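Local structure of protein kinase A regulatory subunit, putative (Trypanosoma cruzi, 6FTF) at residues Q22-E27 with R138-N143; G234-L239 with K276-D281. The protein is the regulatory subunit of a cAMP-independent protein kinase A and binds the nucleoside analogue 7-cyano-7-deazainosine at two sites. All blocks are in the same frame, centred on the assembly; numbering follows the deposited sequence.

Interaction 1: residues Q22-E27 with R138-N143; sequences QAPYFE and RDTYRN
The pyrrolidine ring of Pro24 meets Thr140 at its CD corner, which lies 3.4 Å from Thr140 OG1, with CG a little farther off; the two side chains run past one another in opposite directions. Among the truly flat groups, the ring of Tyr25 carries Glu27 N over the centre of one face, whereas the guanidinium of Arg138 has Arg142 CD in its plane, at the edge. Beside Pro24, the methyl of Ala23 sits 3.9 Å from both Thr140 OG1 and Thr140 CG2, a small group resting across the fork of the threonine. That fork is set by chi1 of -57°, which places OG1 beside the backbone N and CG2 anti to it. No hydrogen bond crosses the contact: the buried hydroxyl bonds instead to Tyr21 OH and Asp137 OD1, so Pro24 touches an oxygen already engaged by polar partners. Within the same helix, Asp139 O is gripped twice by Asn143, through its N and its ND2, each at 2.9 Å and from opposite faces of the carbonyl plane. The extended 22-27 segment thus crosses the start of helix 138-145, which follows strand 130-137 in the first cyclic nucleotide-binding domain. Ala23 and Pro24 also lean on Val56 and Ala60 of helix 51-60, and Tyr141 packs against Leu114 and Met115 of helix 111-116.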
loop_
_atom_site.group_PDB
_atom_site.type_symbol
_atom_site.label_atom_id
_atom_site.label_comp_id
_atom_site.label_asym_id
_atom_site.label_seq_id
_atom_site.Cartn_x
_atom_site.Cartn_y
_atom_site.Cartn_z
ATOM N N GLN A 22 -15.338 -22.603 -0.484
ATOM C CA GLN A 22 -14.171 -23.135 0.208
ATOM C C GLN A 22 -12.985 -23.099 -0.751
ATOM O O GLN A 22 -13.009 -23.739 -1.806
ATOM C CB GLN A 22 -14.393 -24.558 0.738
ATOM C CG GLN A 22 -13.210 -25.040 1.613
ATOM C CD GLN A 22 -13.300 -26.494 2.056
ATOM O OE1 GLN A 22 -14.358 -26.970 2.469
ATOM N NE2 GLN A 22 -12.174 -27.202 1.989
ATOM N N ALA A 23 -11.952 -22.371 -0.375
ATOM C CA ALA A 23 -10.761 -22.314 -1.194
ATOM C C ALA A 23 -10.030 -23.652 -1.170
ATOM O O ALA A 23 -10.089 -24.389 -0.178
ATOM C CB ALA A 23 -9.823 -21.249 -0.648
ATOM N N PRO A 24 -9.299 -23.978 -2.230
ATOM C CA PRO A 24 -8.416 -25.143 -2.162
ATOM C C PRO A 24 -7.354 -24.930 -1.107
ATOM O O PRO A 24 -7.007 -23.803 -0.767
ATOM C CB PRO A 24 -7.807 -25.218 -3.563
ATOM C CG PRO A 24 -7.936 -23.880 -4.118
ATOM C CD PRO A 24 -9.150 -23.248 -3.494
ATOM N N TYR A 25 -6.840 -26.035 -0.581
ATOM C CA TYR A 25 -5.749 -25.993 0.379
ATOM C C TYR A 25 -4.669 -26.942 -0.097
ATOM O O TYR A 25 -4.912 -28.145 -0.245
ATOM C CB TYR A 25 -6.186 -26.347 1.812
ATOM C CG TYR A 25 -5.016 -26.337 2.788
ATOM C CD1 TYR A 25 -4.175 -25.231 2.883
ATOM C CD2 TYR A 25 -4.726 -27.446 3.585
ATOM C CE1 TYR A 25 -3.086 -25.217 3.748
ATOM C CE2 TYR A 25 -3.641 -27.436 4.463
ATOM C CZ TYR A 25 -2.823 -26.315 4.537
ATOM O OH TYR A 25 -1.726 -26.285 5.387
ATOM N N PHE A 26 -3.496 -26.399 -0.355
ATOM C CA PHE A 26 -2.310 -27.179 -0.665
ATOM C C PHE A 26 -1.413 -27.056 0.550
ATOM O O PHE A 26 -0.982 -25.955 0.898
ATOM C CB PHE A 26 -1.629 -26.634 -1.917
ATOM C CG PHE A 26 -2.519 -26.629 -3.122
ATOM C CD1 PHE A 26 -2.680 -27.778 -3.877
ATOM C CD2 PHE A 26 -3.208 -25.492 -3.490
ATOM C CE1 PHE A 26 -3.502 -27.785 -4.977
ATOM C CE2 PHE A 26 -4.029 -25.497 -4.592
ATOM C CZ PHE A 26 -4.177 -26.648 -5.335
ATOM N N GLU A 27 -1.146 -28.181 1.205
ATOM C CA GLU A 27 -0.546 -28.137 2.534
ATOM C C GLU A 27 0.749 -27.333 2.531
ATOM O O GLU A 27 1.584 -27.474 1.633
ATOM C CB GLU A 27 -0.285 -29.555 3.050
ATOM C CG GLU A 27 -0.074 -29.593 4.555
ATOM C CD GLU A 27 0.609 -30.860 5.024
ATOM O OE1 GLU A 27 0.710 -31.816 4.226
ATOM O OE2 GLU A 27 1.053 -30.895 6.192
ATOM N N ARG A 138 -8.492 -18.031 -9.981
ATOM C CA ARG A 138 -9.501 -16.997 -10.188
ATOM C C ARG A 138 -10.613 -17.066 -9.153
ATOM O O ARG A 138 -11.033 -16.035 -8.623
ATOM C CB ARG A 138 -10.084 -17.138 -11.592
ATOM C CG ARG A 138 -11.294 -16.267 -11.882
ATOM C CD ARG A 138 -11.569 -16.351 -13.383
ATOM N NE ARG A 138 -12.655 -15.520 -13.880
ATOM C CZ ARG A 138 -12.985 -15.456 -15.168
ATOM N NH1 ARG A 138 -12.310 -16.171 -16.064
ATOM N NH2 ARG A 138 -13.982 -14.681 -15.565
ATOM N N ASP A 139 -11.147 -18.259 -8.890
ATOM C CA ASP A 139 -12.315 -18.340 -8.016
ATOM C C ASP A 139 -11.966 -17.908 -6.603
ATOM O O ASP A 139 -12.751 -17.211 -5.953
ATOM C CB ASP A 139 -12.915 -19.750 -8.019
ATOM C CG ASP A 139 -13.652 -20.083 -9.320
ATOM O OD1 ASP A 139 -13.884 -19.172 -10.138
ATOM O OD2 ASP A 139 -14.012 -21.270 -9.509
ATOM N N THR A 140 -10.788 -18.283 -6.110
ATOM C CA THR A 140 -10.425 -17.826 -4.782
ATOM C C THR A 140 -10.235 -16.320 -4.765
ATOM O O THR A 140 -10.652 -15.653 -3.817
ATOM C CB THR A 140 -9.180 -18.547 -4.263
ATOM O OG1 THR A 140 -9.419 -19.956 -4.286
ATOM C CG2 THR A 140 -8.876 -18.136 -2.855
ATOM N N TYR A 141 -9.580 -15.768 -5.790
ATOM C CA TYR A 141 -9.450 -14.320 -5.856
ATOM C C TYR A 141 -10.828 -13.653 -5.834
ATOM O O TYR A 141 -11.081 -12.735 -5.045
ATOM C CB TYR A 141 -8.646 -13.872 -7.088
ATOM C CG TYR A 141 -8.591 -12.363 -7.118
ATOM C CD1 TYR A 141 -7.756 -11.651 -6.257
ATOM C CD2 TYR A 141 -9.461 -11.640 -7.918
ATOM C CE1 TYR A 141 -7.767 -10.254 -6.238
ATOM C CE2 TYR A 141 -9.482 -10.248 -7.897
ATOM C CZ TYR A 141 -8.638 -9.574 -7.056
ATOM O OH TYR A 141 -8.684 -8.193 -7.034
ATOM N N ARG A 142 -11.747 -14.110 -6.689
ATOM C CA ARG A 142 -13.030 -13.419 -6.799
ATOM C C ARG A 142 -13.891 -13.600 -5.561
ATOM O O ARG A 142 -14.630 -12.678 -5.187
ATOM C CB ARG A 142 -13.790 -13.876 -8.042
ATOM C CG ARG A 142 -13.079 -13.490 -9.326
ATOM C CD ARG A 142 -13.876 -13.779 -10.576
ATOM N NE ARG A 142 -15.048 -12.908 -10.695
ATOM C CZ ARG A 142 -16.316 -13.319 -10.674
ATOM N NH1 ARG A 142 -16.620 -14.606 -10.554
ATOM N NH2 ARG A 142 -17.295 -12.429 -10.788
ATOM N N ASN A 143 -13.832 -14.767 -4.922
ATOM C CA ASN A 143 -14.705 -15.035 -3.785
ATOM C C ASN A 143 -14.142 -14.501 -2.482
ATOM O O ASN A 143 -14.910 -14.023 -1.636
ATOM C CB ASN A 143 -14.947 -16.530 -3.637
ATOM C CG ASN A 143 -16.034 -17.016 -4.524
ATOM O OD1 ASN A 143 -17.217 -16.965 -4.159
ATOM N ND2 ASN A 143 -15.668 -17.471 -5.705
#

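Interaction 2: residues G234-L239 with K276-D281; sequences GELEFL and KRCADD. With 7CI (7-cyano-7-deazainosine), chain E.
Leu236 meets Cys278 through two side-chain rotations: chi1 of -61° sets Leu236 CG beside its backbone N, and chi1 of 63° holds Cys278 SG between the backbone N and the carbonyl carbon. The result is an apolar contact of 3.6 Å between Leu236 CD2 and Cys278 SG. The other branch of the leucine faces the ligand, with CD1 3.7 Å from both C7 of the base and C9 of the sugar in 7-cyano-7-deazainosine, so one side chain is wedged between nucleoside and protein. One turn on, Leu239 CD2 approaches the aliphatic part of Lys276. A water that donates to Leu239 O also lies close to Lys276 NZ, but that second leg is too short to be taken at face value.

The segment 234-239, a glycine followed by a short helix after strand 232-233, corresponds to the phosphate-binding cassette of cyclic nucleotide-binding domains. Here it receives a nucleoside without a phosphate. Gly234 N donates to the 2'-hydroxyl O2 at 3.0 Å, with an N-H...O angle of 163°, and makes a weaker bond to the 3'-hydroxyl O3, which also accepts from Leu236 N at 3.3 Å. The carboxylate of Glu237 takes one hydroxyl on each oxygen: 7CI O3 donates to OE1 and the 5'-hydroxyl O4 to OE2, both at 2.7 Å. Those two sugar oxygens are the ones a cyclic phosphate would bridge in cAMP, so a carboxylate close to them is consistent with a pocket suited to nucleosides. Glu235, by contrast, bonds through OE1 to His232. The ligand is also hydrogen-bonded to Lys283 O, just beyond the 276-281 segment, while Tyr284 touches both Glu235 and Cys278.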
loop_
_atom_site.group_PDB
_atom_site.type_symbol
_atom_site.label_atom_id
_atom_site.label_comp_id
_atom_site.label_asym_id
_atom_site.label_seq_id
_atom_site.Cartn_x
_atom_site.Cartn_y
_atom_site.Cartn_z
ATOM N N GLY A 234 2.315 11.769 8.974
ATOM C CA GLY A 234 2.676 10.430 9.395
ATOM C C GLY A 234 3.849 9.837 8.648
ATOM O O GLY A 234 4.359 8.786 9.054
ATOM N N GLU A 235 4.341 10.493 7.606
ATOM C CA GLU A 235 5.389 9.881 6.808
ATOM C C GLU A 235 6.759 9.942 7.468
ATOM O O GLU A 235 7.635 9.150 7.102
ATOM C CB GLU A 235 5.487 10.496 5.410
ATOM C CG GLU A 235 6.099 11.876 5.351
ATOM C CD GLU A 235 5.185 12.982 5.805
ATOM O OE1 GLU A 235 3.975 12.723 6.032
ATOM O OE2 GLU A 235 5.695 14.132 5.913
ATOM N N LEU A 236 7.001 10.865 8.401
ATOM C CA LEU A 236 8.370 11.046 8.875
ATOM C C LEU A 236 8.864 9.803 9.590
ATOM O O LEU A 236 10.016 9.376 9.413
ATOM C CB LEU A 236 8.473 12.253 9.802
ATOM C CG LEU A 236 8.098 13.596 9.186
ATOM C CD1 LEU A 236 8.314 14.707 10.194
ATOM C CD2 LEU A 236 8.898 13.886 7.911
ATOM N N GLU A 237 8.008 9.211 10.403
ATOM C CA GLU A 237 8.363 8.000 11.127
ATOM C C GLU A 237 8.644 6.850 10.181
ATOM O O GLU A 237 9.465 5.975 10.496
ATOM C CB GLU A 237 7.227 7.633 12.074
ATOM C CG GLU A 237 7.044 8.615 13.232
ATOM C CD GLU A 237 6.501 9.984 12.845
ATOM O OE1 GLU A 237 5.647 10.073 11.925
ATOM O OE2 GLU A 237 6.923 10.988 13.470
ATOM N N PHE A 238 7.928 6.810 9.051
ATOM C CA PHE A 238 8.106 5.753 8.060
ATOM C C PHE A 238 9.431 5.917 7.333
ATOM O O PHE A 238 10.085 4.917 6.989
ATOM C CB PHE A 238 7.020 5.806 6.984
ATOM C CG PHE A 238 5.605 5.510 7.428
ATOM C CD1 PHE A 238 5.205 5.356 8.755
ATOM C CD2 PHE A 238 4.649 5.370 6.430
ATOM C CE1 PHE A 238 3.863 5.080 9.052
ATOM C CE2 PHE A 238 3.351 5.078 6.713
ATOM C CZ PHE A 238 2.948 4.945 8.019
ATOM N N LEU A 239 9.820 7.164 7.055
ATOM C CA LEU A 239 11.059 7.458 6.336
ATOM C C LEU A 239 12.271 7.202 7.210
ATOM O O LEU A 239 13.293 6.692 6.729
ATOM C CB LEU A 239 11.070 8.920 5.888
ATOM C CG LEU A 239 10.052 9.268 4.798
ATOM C CD1 LEU A 239 9.969 10.760 4.614
ATOM C CD2 LEU A 239 10.390 8.612 3.464
ATOM N N LYS A 276 10.779 13.154 0.971
ATOM C CA LYS A 276 12.007 13.561 1.641
ATOM C C LYS A 276 12.319 15.050 1.472
ATOM O O LYS A 276 13.175 15.570 2.201
ATOM C CB LYS A 276 13.167 12.694 1.131
ATOM C CG LYS A 276 13.124 11.246 1.626
ATOM C CD LYS A 276 14.266 10.393 1.063
ATOM C CE LYS A 276 14.227 8.966 1.624
ATOM N NZ LYS A 276 14.721 8.848 3.028
ATOM N N ARG A 277 11.636 15.748 0.559
ATOM C CA ARG A 277 11.829 17.178 0.337
ATOM C C ARG A 277 11.424 18.010 1.537
ATOM O O ARG A 277 11.735 19.204 1.584
ATOM C CB ARG A 277 10.931 17.700 -0.791
ATOM C CG ARG A 277 11.176 17.239 -2.215
ATOM C CD ARG A 277 10.004 17.754 -3.073
ATOM N NE ARG A 277 10.033 17.298 -4.460
ATOM C CZ ARG A 277 9.099 17.593 -5.363
ATOM N NH1 ARG A 277 8.054 18.346 -5.031
ATOM N NH2 ARG A 277 9.210 17.136 -6.607
ATOM N N CYS A 278 10.721 17.421 2.498
ATOM C CA CYS A 278 10.349 18.172 3.682
ATOM C C CYS A 278 11.570 18.739 4.389
ATOM O O CYS A 278 11.448 19.765 5.070
ATOM C CB CYS A 278 9.522 17.291 4.622
ATOM S SG CYS A 278 10.396 15.850 5.249
ATOM N N ALA A 279 12.746 18.126 4.230
ATOM C CA ALA A 279 13.945 18.661 4.869
ATOM C C ALA A 279 14.220 20.103 4.459
ATOM O O ALA A 279 14.838 20.846 5.222
ATOM C CB ALA A 279 15.158 17.794 4.536
ATOM N N ASP A 280 13.787 20.510 3.268
ATOM C CA ASP A 280 14.017 21.851 2.733
ATOM C C ASP A 280 12.858 22.812 2.980
ATOM O O ASP A 280 12.929 23.974 2.559
ATOM C CB ASP A 280 14.266 21.758 1.224
ATOM C CG ASP A 280 15.411 20.830 0.879
ATOM O OD1 ASP A 280 16.477 20.954 1.521
ATOM O OD2 ASP A 280 15.242 19.997 -0.042
ATOM N N ASP A 281 11.809 22.364 3.662
ATOM C CA ASP A 281 10.588 23.121 3.871
ATOM C C ASP A 281 10.652 23.754 5.251
ATOM O O ASP A 281 10.866 23.029 6.241
ATOM C CB ASP A 281 9.430 22.131 3.795
ATOM C CG ASP A 281 8.060 22.760 3.945
ATOM O OD1 ASP A 281 7.907 23.825 4.584
ATOM O OD2 ASP A 281 7.117 22.115 3.449
HETATM C C1 7CI E . 4.267 15.613 11.465
HETATM N N1 7CI E . 5.455 16.415 11.947
HETATM O O1 7CI E . 3.708 14.902 12.548
HETATM C C2 7CI E . 5.819 17.578 11.435
HETATM N N2 7CI E . 5.233 18.306 10.455
HETATM O O2 7CI E . 3.641 14.369 9.552
HETATM C C3 7CI E . 5.751 19.518 10.172
HETATM N N3 7CI E . 6.918 19.971 10.808
HETATM O O3 7CI E . 4.869 12.203 10.492
HETATM C C4 7CI E . 7.546 19.232 11.774
HETATM N N4 7CI E . 9.240 16.814 14.779
HETATM C C5 7CI E . 6.984 17.993 12.151
HETATM O O5 7CI E . 8.614 19.702 12.258
HETATM C C6 7CI E . 7.292 16.957 13.130
HETATM C C7 7CI E . 6.287 16.019 12.942
HETATM C C8 7CI E . 8.355 16.887 14.029
HETATM C C9 7CI E . 4.658 14.588 10.458
HETATM C C10 7CI E . 4.934 13.434 11.273
HETATM C C11 7CI E . 3.777 13.505 12.294
HETATM C C12 7CI E . 4.059 12.738 13.649
HETATM O O4 7CI E . 5.325 13.050 14.118
HETATM O O HOH W 1 13.813 6.869 4.084
#

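Interactions 1 and 2 lie on opposite sides of the centre of the chain, with their centres 40 Å apart and their nearest atoms about 23 Å apart, so neither touches the other. They also follow one another along the sequence: segment 138-143 falls in the first cyclic nucleotide-binding domain and segment 234-239 in the second. Each domain holds a 7-cyano-7-deazainosine, but the two contacts relate to these ligands differently. Interaction 2 includes part of the second pocket itself. Interaction 1 joins a segment ahead of helix 30-42 to helix 138-145, whose neighbour, helix 111-116, is the topological counterpart of helix 235-240 in interaction 2.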